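Local structure of TqaA (Penicillium aethiopicum, 5DLK) at residues A[69-74]-A[171-176]. The protein probably closes nonribosomal peptides into macrocycles through its terminal condensation-like (CT) domain, the part present here, in a fungal peptide synthetase. Sequence-based numbering, arbitrary orientation.
Sequences SYNWTI and VLTIQI
The amide side chain of N71 lies alongside T173, pointing the same way, and its OD1 comes 3.3 Å from T173 CG2. That oxygen is held by S69 OG of its own strand, which donates in the carbonyl plane onto a lone pair over 2.6 Å. The hydroxyl gets there because S69 has OG anti to its N (chi1 -179°), which also sets OG 3.5 Å from T173 CB. A water donates to S69 OG, accepts from Q175 NE2 and bonds T173 OG1, so this polar row spans both strands; Q175 NE2 is also bonded to D144 of helix 132-144, which packs over this face.

Y70, W72, L172, I174 and I176 line the opposite face. W72 turns the pyrrole edge of its indole toward I174, whose CD1 sits near the ring plane, 4.2 Å from NE1. Y70 inclines its ring across I176, with CE2 3.7 Å from CG2. Both aromatic rings meet F190 of helix 186-197 edge-to-face, which places that helix against this side of the sheet.

Two reciprocal backbone pairs fix the register. Y70 and I174 exchange N-H···O bonds, as do W72 and L172, where W72 N reaches L172 O at 2.8 Å. Between them, the non-hydrogen-bonded pair N71 and T173 brings T173 CA within 3.3 Å of Y70 O, a CA-H···O contact. The strand directions differ by 165°, as expected of antiparallel neighbours.

Strands 67-75 and 169-177 are thus inner neighbours in a mixed five-stranded sheet with helices on both faces, the alpha/beta architecture of a CoA-acyltransferase-like condensation domain; Y70 lies about 7 Å, side chain to side chain, from the phosphopantetheine-binding G183.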
loop_
_atom_site.group_PDB
_atom_site.type_symbol
_atom_site.label_atom_id
_atom_site.label_comp_id
_atom_site.label_asym_id
_atom_site.label_seq_id
_atom_site.Cartn_x
_atom_site.Cartn_y
_atom_site.Cartn_z
ATOM N N SER A 69 8.614 -0.606 -10.418
ATOM C CA SER A 69 8.609 -1.042 -11.811
ATOM C C SER A 69 8.233 -2.510 -11.811
ATOM O O SER A 69 9.006 -3.348 -11.337
ATOM C CB SER A 69 9.983 -0.842 -12.461
ATOM O OG SER A 69 9.941 -1.248 -13.825
ATOM N N TYR A 70 7.053 -2.826 -12.337
ATOM C CA TYR A 70 6.618 -4.208 -12.437
ATOM C C TYR A 70 7.035 -4.749 -13.810
ATOM O O TYR A 70 6.595 -4.241 -14.836
ATOM C CB TYR A 70 5.113 -4.324 -12.235
ATOM C CG TYR A 70 4.710 -4.082 -10.793
ATOM C CD1 TYR A 70 5.124 -4.954 -9.796
ATOM C CD2 TYR A 70 3.929 -2.989 -10.435
ATOM C CE1 TYR A 70 4.774 -4.744 -8.473
ATOM C CE2 TYR A 70 3.564 -2.773 -9.104
ATOM C CZ TYR A 70 3.998 -3.661 -8.133
ATOM O OH TYR A 70 3.650 -3.486 -6.802
ATOM N N ASN A 71 7.875 -5.777 -13.794
ATOM C CA ASN A 71 8.623 -6.189 -14.987
ATOM C C ASN A 71 8.219 -7.570 -15.471
ATOM O O ASN A 71 8.256 -8.536 -14.714
ATOM C CB ASN A 71 10.115 -6.185 -14.696
ATOM C CG ASN A 71 10.587 -4.874 -14.135
ATOM O OD1 ASN A 71 10.024 -3.822 -14.437
ATOM N ND2 ASN A 71 11.625 -4.925 -13.302
ATOM N N TRP A 72 7.854 -7.662 -16.744
ATOM C CA TRP A 72 7.414 -8.920 -17.313
ATOM C C TRP A 72 8.341 -9.344 -18.444
ATOM O O TRP A 72 8.377 -8.689 -19.476
ATOM C CB TRP A 72 5.992 -8.791 -17.828
ATOM C CG TRP A 72 5.013 -8.472 -16.735
ATOM C CD1 TRP A 72 4.477 -7.251 -16.433
ATOM C CD2 TRP A 72 4.490 -9.393 -15.782
ATOM N NE1 TRP A 72 3.629 -7.363 -15.352
ATOM C CE2 TRP A 72 3.621 -8.671 -14.934
ATOM C CE3 TRP A 72 4.663 -10.766 -15.564
ATOM C CZ2 TRP A 72 2.919 -9.279 -13.900
ATOM C CZ3 TRP A 72 3.968 -11.365 -14.526
ATOM C CH2 TRP A 72 3.111 -10.618 -13.705
ATOM N N THR A 73 9.080 -10.428 -18.244
ATOM C CA THR A 73 9.965 -10.941 -19.288
ATOM C C THR A 73 9.179 -11.952 -20.111
ATOM O O THR A 73 8.748 -12.982 -19.595
ATOM C CB THR A 73 11.228 -11.596 -18.711
ATOM O OG1 THR A 73 11.910 -10.665 -17.865
ATOM C CG2 THR A 73 12.178 -12.031 -19.836
ATOM N N ILE A 74 9.002 -11.643 -21.393
ATOM C CA ILE A 74 8.137 -12.413 -22.281
ATOM C C ILE A 74 8.988 -13.101 -23.352
ATOM O O ILE A 74 9.712 -12.431 -24.079
ATOM C CB ILE A 74 7.095 -11.516 -22.962
ATOM C CG1 ILE A 74 6.313 -10.698 -21.917
ATOM C CG2 ILE A 74 6.136 -12.348 -23.802
ATOM C CD1 ILE A 74 5.407 -9.642 -22.521
ATOM N N VAL A 171 11.080 -7.368 -22.633
ATOM C CA VAL A 171 10.653 -7.026 -21.265
ATOM C C VAL A 171 9.674 -5.864 -21.327
ATOM O O VAL A 171 9.963 -4.835 -21.930
ATOM C CB VAL A 171 11.842 -6.663 -20.340
ATOM C CG1 VAL A 171 11.333 -6.233 -18.934
ATOM C CG2 VAL A 171 12.798 -7.842 -20.210
ATOM N N LEU A 172 8.507 -6.050 -20.710
ATOM C CA LEU A 172 7.522 -4.990 -20.582
ATOM C C LEU A 172 7.572 -4.496 -19.150
ATOM O O LEU A 172 7.516 -5.319 -18.245
ATOM C CB LEU A 172 6.127 -5.507 -20.909
ATOM C CG LEU A 172 4.939 -4.634 -20.498
ATOM C CD1 LEU A 172 4.848 -3.401 -21.367
ATOM C CD2 LEU A 172 3.667 -5.455 -20.561
ATOM N N THR A 173 7.714 -3.186 -18.934
ATOM C CA THR A 173 7.624 -2.673 -17.560
ATOM C C THR A 173 6.503 -1.650 -17.384
ATOM O O THR A 173 6.139 -0.895 -18.296
ATOM C CB THR A 173 8.965 -2.061 -17.077
ATOM O OG1 THR A 173 9.101 -0.712 -17.536
ATOM C CG2 THR A 173 10.160 -2.902 -17.570
ATOM N N ILE A 174 5.937 -1.662 -16.182
ATOM C CA ILE A 174 4.880 -0.752 -15.803
ATOM C C ILE A 174 5.366 -0.011 -14.567
ATOM O O ILE A 174 5.594 -0.642 -13.541
ATOM C CB ILE A 174 3.573 -1.522 -15.502
ATOM C CG1 ILE A 174 3.344 -2.597 -16.575
ATOM C CG2 ILE A 174 2.392 -0.572 -15.344
ATOM C CD1 ILE A 174 2.200 -3.565 -16.280
ATOM N N GLN A 175 5.568 1.298 -14.673
ATOM C CA GLN A 175 5.990 2.092 -13.524
ATOM C C GLN A 175 4.754 2.673 -12.859
ATOM O O GLN A 175 3.764 2.958 -13.522
ATOM C CB GLN A 175 6.971 3.188 -13.934
ATOM C CG GLN A 175 8.317 2.624 -14.355
ATOM C CD GLN A 175 9.321 3.692 -14.704
ATOM O OE1 GLN A 175 9.041 4.889 -14.602
ATOM N NE2 GLN A 175 10.505 3.263 -15.124
ATOM N N ILE A 176 4.800 2.815 -11.538
ATOM C CA ILE A 176 3.600 3.212 -10.814
ATOM C C ILE A 176 3.972 3.638 -9.385
ATOM O O ILE A 176 4.868 3.068 -8.757
ATOM C CB ILE A 176 2.543 2.057 -10.814
ATOM C CG1 ILE A 176 1.218 2.495 -10.168
ATOM C CG2 ILE A 176 3.104 0.778 -10.193
ATOM C CD1 ILE A 176 0.079 1.483 -10.364
HETATM O O HOH W 1 10.890 0.451 -15.740
#